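PDB 4QRK: hypothetical protein from Clostridium sporogenes ATCC 15579, which is of unknown function but folds as a right-handed beta-helix and is putatively assigned to cell adhesion. Local coordinates for residues V33-N41 against E113-I121; N150-Y161 against N207-K218. All blocks are in the same frame, centred on the assembly; numbering follows the deposited sequence. Where two conformers were deposited one is given.

Contact 1. Residues V33-N41 against E113-I121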
loop_
_atom_site.group_PDB
_atom_site.type_symbol
_atom_site.label_atom_id
_atom_site.label_comp_id
_atom_site.label_asym_id
_atom_site.label_seq_id
_atom_site.Cartn_x
_atom_site.Cartn_y
_atom_site.Cartn_z
ATOM N N VAL A 33 10.374 -10.219 -1.160
ATOM C CA VAL A 33 10.839 -10.224 0.223
ATOM C C VAL A 33 11.573 -8.935 0.534
ATOM O O VAL A 33 12.258 -8.378 -0.323
ATOM C CB VAL A 33 11.717 -11.480 0.574
ATOM C CG1 VAL A 33 12.929 -11.569 -0.313
ATOM C CG2 VAL A 33 12.176 -11.401 1.978
ATOM N N GLY A 34 11.368 -8.420 1.737
ATOM C CA GLY A 34 12.120 -7.279 2.219
ATOM C C GLY A 34 11.271 -6.131 2.741
ATOM O O GLY A 34 10.242 -6.315 3.392
ATOM N N LYS A 35 11.743 -4.914 2.483
ATOM C CA LYS A 35 11.120 -3.703 3.029
ATOM C C LYS A 35 10.706 -2.795 1.875
ATOM O O LYS A 35 11.493 -2.466 0.987
ATOM C CB LYS A 35 12.083 -2.976 3.963
ATOM C CG LYS A 35 12.451 -3.777 5.225
ATOM C CD LYS A 35 13.575 -3.103 5.990
ATOM C CE LYS A 35 13.744 -3.663 7.398
ATOM N NZ LYS A 35 14.345 -5.035 7.407
ATOM N N LEU A 36 9.437 -2.449 1.865
ATOM C CA LEU A 36 8.897 -1.552 0.858
ATOM C C LEU A 36 8.327 -0.331 1.562
ATOM O O LEU A 36 7.436 -0.472 2.392
ATOM C CB LEU A 36 7.771 -2.264 0.100
ATOM C CG LEU A 36 6.872 -1.434 -0.803
ATOM C CD1 LEU A 36 7.651 -0.698 -1.844
ATOM C CD2 LEU A 36 5.844 -2.359 -1.477
ATOM N N ASN A 37 8.796 0.861 1.176
ATOM C CA ASN A 37 8.373 2.132 1.750
ATOM C C ASN A 37 7.899 3.084 0.671
ATOM O O ASN A 37 8.579 3.309 -0.326
ATOM C CB ASN A 37 9.518 2.788 2.486
ATOM C CG ASN A 37 10.058 1.950 3.617
ATOM O OD1 ASN A 37 9.316 1.414 4.477
ATOM N ND2 ASN A 37 11.361 1.814 3.624
ATOM N N ILE A 38 6.697 3.589 0.841
ATOM C CA ILE A 38 6.100 4.492 -0.137
ATOM C C ILE A 38 5.630 5.745 0.540
ATOM O O ILE A 38 5.021 5.705 1.638
ATOM C CB ILE A 38 4.903 3.867 -0.854
ATOM C CG1 ILE A 38 5.306 2.535 -1.521
ATOM C CG2 ILE A 38 4.342 4.855 -1.870
ATOM C CD1 ILE A 38 4.119 1.875 -2.242
ATOM N N SER A 39 5.895 6.861 -0.120
ATOM C CA SER A 39 5.433 8.172 0.337
ATOM C C SER A 39 5.037 9.040 -0.823
ATOM O O SER A 39 5.199 8.665 -1.988
ATOM C CB SER A 39 6.542 8.887 1.092
ATOM O OG SER A 39 7.558 9.330 0.198
ATOM N N GLY A 40 4.551 10.241 -0.512
ATOM C CA GLY A 40 4.472 11.288 -1.520
ATOM C C GLY A 40 5.826 12.010 -1.682
ATOM O O GLY A 40 6.907 11.404 -1.566
ATOM N N ASN A 41 5.740 13.308 -1.956
ATOM C CA ASN A 41 6.905 14.205 -2.119
ATOM C C ASN A 41 7.725 14.002 -3.396
ATOM O O ASN A 41 8.954 14.022 -3.352
ATOM C CB ASN A 41 7.821 14.130 -0.864
ATOM C CG ASN A 41 8.449 15.501 -0.515
ATOM O OD1 ASN A 41 7.897 16.543 -0.845
ATOM N ND2 ASN A 41 9.599 15.483 0.143
ATOM N N GLU A 113 8.079 -6.099 5.271
ATOM C CA GLU A 113 7.415 -4.979 5.913
ATOM C C GLU A 113 7.064 -3.914 4.916
ATOM O O GLU A 113 7.914 -3.429 4.136
ATOM C CB GLU A 113 8.299 -4.407 6.999
ATOM C CG GLU A 113 8.632 -5.408 8.118
ATOM C CD GLU A 113 9.640 -4.850 9.102
ATOM O OE1 GLU A 113 10.204 -3.766 8.823
ATOM O OE2 GLU A 113 9.879 -5.489 10.149
ATOM N N PHE A 114 5.784 -3.587 4.893
ATOM C CA PHE A 114 5.273 -2.571 3.977
ATOM C C PHE A 114 4.816 -1.359 4.794
ATOM O O PHE A 114 3.971 -1.476 5.694
ATOM C CB PHE A 114 4.112 -3.127 3.180
ATOM C CG PHE A 114 3.402 -2.094 2.320
ATOM C CD1 PHE A 114 4.117 -1.208 1.534
ATOM C CD2 PHE A 114 2.022 -2.015 2.306
ATOM C CE1 PHE A 114 3.472 -0.248 0.760
ATOM C CE2 PHE A 114 1.370 -1.065 1.529
ATOM C CZ PHE A 114 2.091 -0.177 0.767
ATOM N N LYS A 115 5.376 -0.210 4.475
ATOM C CA LYS A 115 5.036 1.044 5.139
ATOM C C LYS A 115 4.727 2.083 4.089
ATOM O O LYS A 115 5.482 2.278 3.117
ATOM C CB LYS A 115 6.199 1.526 6.003
ATOM C CG LYS A 115 6.598 0.625 7.153
ATOM C CD LYS A 115 7.587 1.395 8.043
ATOM C CE LYS A 115 8.415 0.532 8.981
ATOM N NZ LYS A 115 7.745 -0.732 9.391
ATOM N N ALA A 116 3.593 2.746 4.252
ATOM C CA ALA A 116 3.195 3.752 3.277
ATOM C C ALA A 116 2.441 4.923 3.882
ATOM O O ALA A 116 1.487 4.754 4.656
ATOM C CB ALA A 116 2.344 3.139 2.122
ATOM N N ASP A 117 2.891 6.105 3.504
ATOM C CA ASP A 117 2.163 7.317 3.778
ATOM C C ASP A 117 1.488 7.710 2.520
ATOM O O ASP A 117 2.131 8.208 1.592
ATOM C CB ASP A 117 3.076 8.450 4.205
ATOM C CG ASP A 117 2.293 9.749 4.474
ATOM O OD1 ASP A 117 1.057 9.695 4.621
ATOM O OD2 ASP A 117 2.909 10.830 4.493
ATOM N N LEU A 118 0.169 7.524 2.479
ATOM C CA LEU A 118 -0.607 7.882 1.299
ATOM C C LEU A 118 -1.551 9.036 1.611
ATOM O O LEU A 118 -2.452 9.326 0.848
ATOM C CB LEU A 118 -1.425 6.690 0.805
ATOM C CG LEU A 118 -0.657 5.401 0.472
ATOM C CD1 LEU A 118 -1.580 4.240 0.148
ATOM C CD2 LEU A 118 0.418 5.591 -0.635
ATOM N N SER A 119 -1.312 9.726 2.708
ATOM C CA SER A 119 -2.182 10.825 3.120
ATOM C C SER A 119 -2.093 12.017 2.203
ATOM O O SER A 119 -2.981 12.806 2.192
ATOM C CB SER A 119 -1.866 11.276 4.535
ATOM O OG SER A 119 -0.512 11.705 4.643
ATOM N N LYS A 120 -1.044 12.135 1.406
ATOM C CA LYS A 120 -0.906 13.282 0.505
ATOM C C LYS A 120 -1.148 12.946 -0.946
ATOM O O LYS A 120 -1.010 13.789 -1.805
ATOM C CB LYS A 120 0.488 13.905 0.660
ATOM C CG LYS A 120 0.667 14.461 2.072
ATOM C CD LYS A 120 1.940 15.200 2.185
ATOM C CE LYS A 120 1.942 16.111 3.366
ATOM N NZ LYS A 120 3.242 16.838 3.422
ATOM N N ILE A 121 -1.465 11.693 -1.211
ATOM C CA ILE A 121 -1.666 11.208 -2.577
ATOM C C ILE A 121 -3.131 11.419 -2.930
ATOM O O ILE A 121 -4.004 11.282 -2.070
ATOM C CB ILE A 121 -1.373 9.699 -2.615
ATOM C CG1 ILE A 121 0.051 9.422 -2.131
ATOM C CG2 ILE A 121 -1.576 9.073 -3.984
ATOM C CD1 ILE A 121 1.091 10.157 -2.884
HETATM O O HOH W 1 9.156 -1.080 5.440
HETATM O O HOH W 2 4.109 11.437 2.161
#
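The F114 ring turns its CD1-CE1 edge to residues 33-41: L36 O and I38 CD1 both lie near the ring plane, the latter 3.7 Å from F114 CE1. L107 and L109 of strand 103-110 and L137 of strand 134-138 also touch F114. F114 CG is anti to the backbone N (chi1 173°), as is that of L36, which lays the two chains side by side with L36 CG 3.6 Å from F114 CD1. Two residues on, I38 CB faces A116 CB at 4.0 Å, while its CG2 approaches L118.

N37 rests its OD1 alongside the aliphatic start of K115, 3.5 Å from CB; a water joins OD1 to E113 O, and ND2 bonds to N94 OD1. D117 opens an Asx turn: its OD1 takes S119 N from above the carboxylate plane and S119 OG on its syn lone pair, and its OD2 reaches G40 N through a second water.

Between the two faces runs a parallel ladder of the right-handed beta-helix, stitched by five backbone bonds from G34 O to D117 N. The chemistry divides by face: L36, I38, F114 and A116 make an apolar, buried side, K35, N37, E113 and K115 a polar one. There E113 OE1 has K115 NZ at 3.9 Å, a long salt bridge, and K35 NZ farther off. Charges so loosely spaced probably add little, so the ladder and apolar face carry the contact.

Contact 2. Residues N150-Y161 against N207-K218. With CA (calcium ion), chain B.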
loop_
_atom_site.group_PDB
_atom_site.type_symbol
_atom_site.label_atom_id
_atom_site.label_comp_id
_atom_site.label_asym_id
_atom_site.label_seq_id
_atom_site.Cartn_x
_atom_site.Cartn_y
_atom_site.Cartn_z
ATOM N N ASN A 150 -8.667 -2.220 -0.101
ATOM C CA ASN A 150 -8.779 -3.655 0.198
ATOM C C ASN A 150 -7.441 -4.191 0.678
ATOM O O ASN A 150 -6.438 -4.074 -0.030
ATOM C CB ASN A 150 -9.244 -4.439 -1.040
ATOM C CG ASN A 150 -10.567 -3.888 -1.622
ATOM O OD1 ASN A 150 -11.613 -3.993 -0.986
ATOM N ND2 ASN A 150 -10.505 -3.267 -2.807
ATOM N N ILE A 151 -7.423 -4.781 1.878
ATOM C CA ILE A 151 -6.162 -5.309 2.433
ATOM C C ILE A 151 -6.353 -6.760 2.853
ATOM O O ILE A 151 -7.270 -7.095 3.581
ATOM C CB ILE A 151 -5.695 -4.484 3.665
ATOM C CG1 ILE A 151 -5.458 -3.023 3.283
ATOM C CG2 ILE A 151 -4.416 -5.030 4.190
ATOM C CD1 ILE A 151 -5.432 -2.083 4.432
ATOM N N GLU A 152 -5.486 -7.626 2.370
ATOM C CA GLU A 152 -5.602 -9.034 2.696
ATOM C C GLU A 152 -4.221 -9.582 3.094
ATOM O O GLU A 152 -3.264 -9.508 2.315
ATOM C CB GLU A 152 -6.218 -9.762 1.498
ATOM C CG GLU A 152 -6.486 -11.222 1.763
ATOM C CD GLU A 152 -7.125 -11.928 0.587
ATOM O OE1 GLU A 152 -7.139 -11.347 -0.532
ATOM O OE2 GLU A 152 -7.611 -13.069 0.799
ATOM N N GLY A 153 -4.133 -10.110 4.317
ATOM C CA GLY A 153 -2.895 -10.588 4.888
ATOM C C GLY A 153 -3.034 -12.041 5.294
ATOM O O GLY A 153 -4.107 -12.495 5.668
ATOM N N GLY A 154 -1.942 -12.773 5.196
ATOM C CA GLY A 154 -1.911 -14.160 5.592
ATOM C C GLY A 154 -1.611 -14.225 7.072
ATOM O O GLY A 154 -2.493 -14.449 7.886
ATOM N N VAL A 155 -0.343 -14.036 7.404
ATOM C CA VAL A 155 0.086 -14.031 8.787
ATOM C C VAL A 155 0.794 -12.695 9.045
ATOM O O VAL A 155 1.743 -12.297 8.337
ATOM C CB VAL A 155 1.056 -15.220 9.095
ATOM C CG1 VAL A 155 1.650 -15.093 10.503
ATOM C CG2 VAL A 155 0.343 -16.528 8.935
ATOM N N GLY A 156 0.358 -11.995 10.072
ATOM C CA GLY A 156 0.998 -10.749 10.427
ATOM C C GLY A 156 -0.015 -9.712 10.841
ATOM O O GLY A 156 -1.206 -9.973 10.934
ATOM N N GLU A 157 0.483 -8.513 11.056
ATOM C CA GLU A 157 -0.298 -7.388 11.561
ATOM C C GLU A 157 -0.538 -6.380 10.462
ATOM O O GLU A 157 0.304 -6.207 9.574
ATOM C CB GLU A 157 0.538 -6.700 12.662
ATOM C CG GLU A 157 -0.228 -5.803 13.618
ATOM C CD GLU A 157 0.514 -5.593 14.965
ATOM O OE1 GLU A 157 1.743 -5.848 15.018
ATOM O OE2 GLU A 157 -0.130 -5.184 15.966
ATOM N N ALA A 158 -1.678 -5.700 10.534
ATOM C CA ALA A 158 -1.979 -4.592 9.637
ATOM C C ALA A 158 -2.444 -3.408 10.504
ATOM O O ALA A 158 -3.247 -3.592 11.430
ATOM C CB ALA A 158 -3.058 -5.007 8.648
ATOM N N THR A 159 -1.879 -2.228 10.271
ATOM C CA THR A 159 -2.266 -1.010 10.984
ATOM C C THR A 159 -2.601 0.050 9.980
ATOM O O THR A 159 -1.816 0.305 9.043
ATOM C CB THR A 159 -1.126 -0.458 11.838
ATOM O OG1 THR A 159 -0.796 -1.403 12.832
ATOM C CG2 THR A 159 -1.535 0.863 12.546
ATOM N N VAL A 160 -3.781 0.640 10.128
ATOM C CA VAL A 160 -4.250 1.625 9.182
ATOM C C VAL A 160 -4.687 2.898 9.909
ATOM O O VAL A 160 -5.446 2.813 10.877
ATOM C CB VAL A 160 -5.415 1.044 8.378
ATOM C CG1 VAL A 160 -5.797 1.946 7.252
ATOM C CG2 VAL A 160 -5.007 -0.325 7.810
ATOM N N TYR A 161 -4.180 4.050 9.456
ATOM C CA TYR A 161 -4.594 5.357 9.956
ATOM C C TYR A 161 -5.570 5.998 8.979
ATOM O O TYR A 161 -5.283 6.123 7.808
ATOM C CB TYR A 161 -3.387 6.289 10.192
ATOM C CG TYR A 161 -2.381 5.700 11.176
ATOM C CD1 TYR A 161 -2.516 5.884 12.540
ATOM C CD2 TYR A 161 -1.299 4.940 10.711
ATOM C CE1 TYR A 161 -1.594 5.310 13.429
ATOM C CE2 TYR A 161 -0.397 4.360 11.576
ATOM C CZ TYR A 161 -0.546 4.549 12.923
ATOM O OH TYR A 161 0.375 3.961 13.729
ATOM N N ASN A 207 -11.981 -2.683 3.305
ATOM C CA ASN A 207 -12.078 -4.081 3.662
ATOM C C ASN A 207 -10.699 -4.595 4.084
ATOM O O ASN A 207 -9.739 -4.440 3.337
ATOM C CB ASN A 207 -12.659 -4.854 2.481
ATOM C CG ASN A 207 -14.120 -4.518 2.241
ATOM O OD1 ASN A 207 -14.454 -3.563 1.535
ATOM N ND2 ASN A 207 -14.997 -5.290 2.853
ATOM N N ILE A 208 -10.605 -5.166 5.286
ATOM C CA ILE A 208 -9.323 -5.697 5.786
ATOM C C ILE A 208 -9.553 -7.112 6.253
ATOM O O ILE A 208 -10.489 -7.370 7.014
ATOM C CB ILE A 208 -8.764 -4.940 7.015
ATOM C CG1 ILE A 208 -8.720 -3.439 6.767
ATOM C CG2 ILE A 208 -7.302 -5.416 7.311
ATOM C CD1 ILE A 208 -8.241 -2.622 7.955
ATOM N N GLU A 209 -8.719 -8.022 5.776
ATOM C CA GLU A 209 -8.815 -9.422 6.156
ATOM C C GLU A 209 -7.440 -9.835 6.633
ATOM O O GLU A 209 -6.424 -9.523 5.995
ATOM C CB GLU A 209 -9.185 -10.309 4.964
ATOM C CG GLU A 209 -10.551 -10.044 4.332
ATOM C CD GLU A 209 -10.812 -10.957 3.123
ATOM O OE1 GLU A 209 -10.160 -10.780 2.068
ATOM O OE2 GLU A 209 -11.662 -11.863 3.234
ATOM N N ALA A 210 -7.400 -10.545 7.739
ATOM C CA ALA A 210 -6.136 -11.085 8.237
ATOM C C ALA A 210 -6.367 -12.534 8.605
ATOM O O ALA A 210 -7.302 -12.852 9.307
ATOM C CB ALA A 210 -5.647 -10.305 9.447
ATOM N N GLY A 211 -5.511 -13.419 8.146
ATOM C CA GLY A 211 -5.638 -14.822 8.536
ATOM C C GLY A 211 -5.310 -14.989 10.006
ATOM O O GLY A 211 -6.164 -15.288 10.823
ATOM N N VAL A 212 -4.040 -14.832 10.327
ATOM C CA VAL A 212 -3.589 -14.849 11.703
ATOM C C VAL A 212 -2.848 -13.549 11.958
ATOM O O VAL A 212 -1.789 -13.260 11.345
ATOM C CB VAL A 212 -2.607 -16.030 11.942
ATOM C CG1 VAL A 212 -2.022 -15.958 13.312
ATOM C CG2 VAL A 212 -3.328 -17.352 11.753
ATOM N N GLY A 213 -3.367 -12.765 12.875
ATOM C CA GLY A 213 -2.710 -11.516 13.226
ATOM C C GLY A 213 -3.687 -10.451 13.640
ATOM O O GLY A 213 -4.876 -10.668 13.698
ATOM N N ALA A 214 -3.165 -9.286 13.954
ATOM C CA ALA A 214 -3.979 -8.211 14.505
ATOM C C ALA A 214 -4.310 -7.202 13.416
ATOM O O ALA A 214 -3.519 -6.974 12.496
ATOM C CB ALA A 214 -3.196 -7.541 15.605
ATOM N N ILE A 215 -5.469 -6.596 13.528
ATOM C CA ILE A 215 -5.834 -5.481 12.719
ATOM C C ILE A 215 -6.038 -4.288 13.630
ATOM O O ILE A 215 -6.905 -4.305 14.522
ATOM C CB ILE A 215 -7.139 -5.768 11.982
ATOM C CG1 ILE A 215 -6.937 -6.914 11.015
ATOM C CG2 ILE A 215 -7.628 -4.518 11.246
ATOM C CD1 ILE A 215 -8.252 -7.453 10.437
ATOM N N ASN A 216 -5.239 -3.253 13.402
ATOM C CA ASN A 216 -5.293 -2.047 14.214
ATOM C C ASN A 216 -5.799 -0.911 13.391
ATOM O O ASN A 216 -5.173 -0.552 12.411
ATOM C CB ASN A 216 -3.902 -1.704 14.699
ATOM C CG ASN A 216 -3.277 -2.835 15.496
ATOM O OD1 ASN A 216 -3.826 -3.277 16.482
ATOM N ND2 ASN A 216 -2.160 -3.325 15.033
ATOM N N ILE A 217 -6.953 -0.370 13.747
ATOM C CA ILE A 217 -7.454 0.788 13.022
ATOM C C ILE A 217 -7.553 1.995 13.927
ATOM O O ILE A 217 -8.037 1.903 15.057
ATOM C CB ILE A 217 -8.823 0.508 12.307
ATOM C CG1 ILE A 217 -9.814 -0.168 13.206
ATOM C CG2 ILE A 217 -8.620 -0.418 11.119
ATOM C CD1 ILE A 217 -11.197 -0.172 12.605
ATOM N N LYS A 218 -7.107 3.127 13.397
ATOM C CA LYS A 218 -6.869 4.335 14.185
ATOM C C LYS A 218 -7.302 5.562 13.385
ATOM O O LYS A 218 -7.170 5.583 12.172
ATOM C CB LYS A 218 -5.374 4.452 14.513
ATOM C CG LYS A 218 -4.846 3.416 15.494
ATOM C CD LYS A 218 -3.333 3.217 15.338
ATOM C CE LYS A 218 -2.660 2.583 16.568
ATOM N NZ LYS A 218 -3.480 1.521 17.226
HETATM CA CA CA B . -8.440 -13.290 -1.964
HETATM O O HOH W 3 -13.280 -1.717 -0.021
HETATM O O HOH W 4 -9.684 -7.734 1.622
HETATM O O HOH W 5 -3.196 -8.336 9.738
HETATM O O HOH W 6 -10.398 -12.433 -0.245
HETATM O O HOH W 7 -8.447 -15.338 -3.486
HETATM O O HOH W 8 -10.121 -11.856 -2.763
HETATM O O HOH W 9 -9.282 -15.371 -0.666
#
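From N150 beside N207 to Y161 beside K218 the two segments run parallel and in unbroken register, rounding a corner together between two faces. They are matching parts of stacked coils of the right-handed beta-helix. At the corner V212 N bonds to G154 O and G156 N to V212 O, and G156 and G213 adopt backbone angles that require glycine. Just beyond, a water bridges G156 O and A214 O.

Inside, I208 is met from both strands of 150-161: its CG2 lies 4.1 Å from I151 CB, and its CD1 meets V160 CG2 tip to tip at 4.0 Å.

On the face bearing T159, N216 ND2 donates twice near its amide plane, to E157 OE2 at 2.9 Å and to T159 OG1 at 3.2 Å, while its OD1 accepts from N180; three partners thus fix the rotation of the amide. Y161 and K218 lie alongside each other, with K218 CD 3.3 Å from Y161 CE1.

E152, extended with CG anti to the backbone N (chi1 -176°), grips a calcium ion through both carboxylate oxygens, OE1 at 2.7 Å and OE2 at 2.9 Å. E209 sits in the second shell, its OE1 accepting a hydrogen bond from a water that coordinates the calcium.

In the fold
Contact 1 closes before contact 2 opens along the chain, and their centres lie 16 Å apart, with nearest atoms about 7 Å away. Both use one sheet, in which strands 35-42, 113-117, 134-138, 157-162 and 215-219 follow one another in parallel. Strand 134-138 is the spacer: L137 touches F114 and A116 of contact 1 and I151 of contact 2, and D138 touches D117 and Y161. Contact 2 also rounds the corner into the second sheet, through strands 147-153 and 203-210. Contact 1 couples the DUF2154 range to the LiaF C-terminal range, while contact 2 lies within the latter, so the same coil stacking continues from one sequence family into the other.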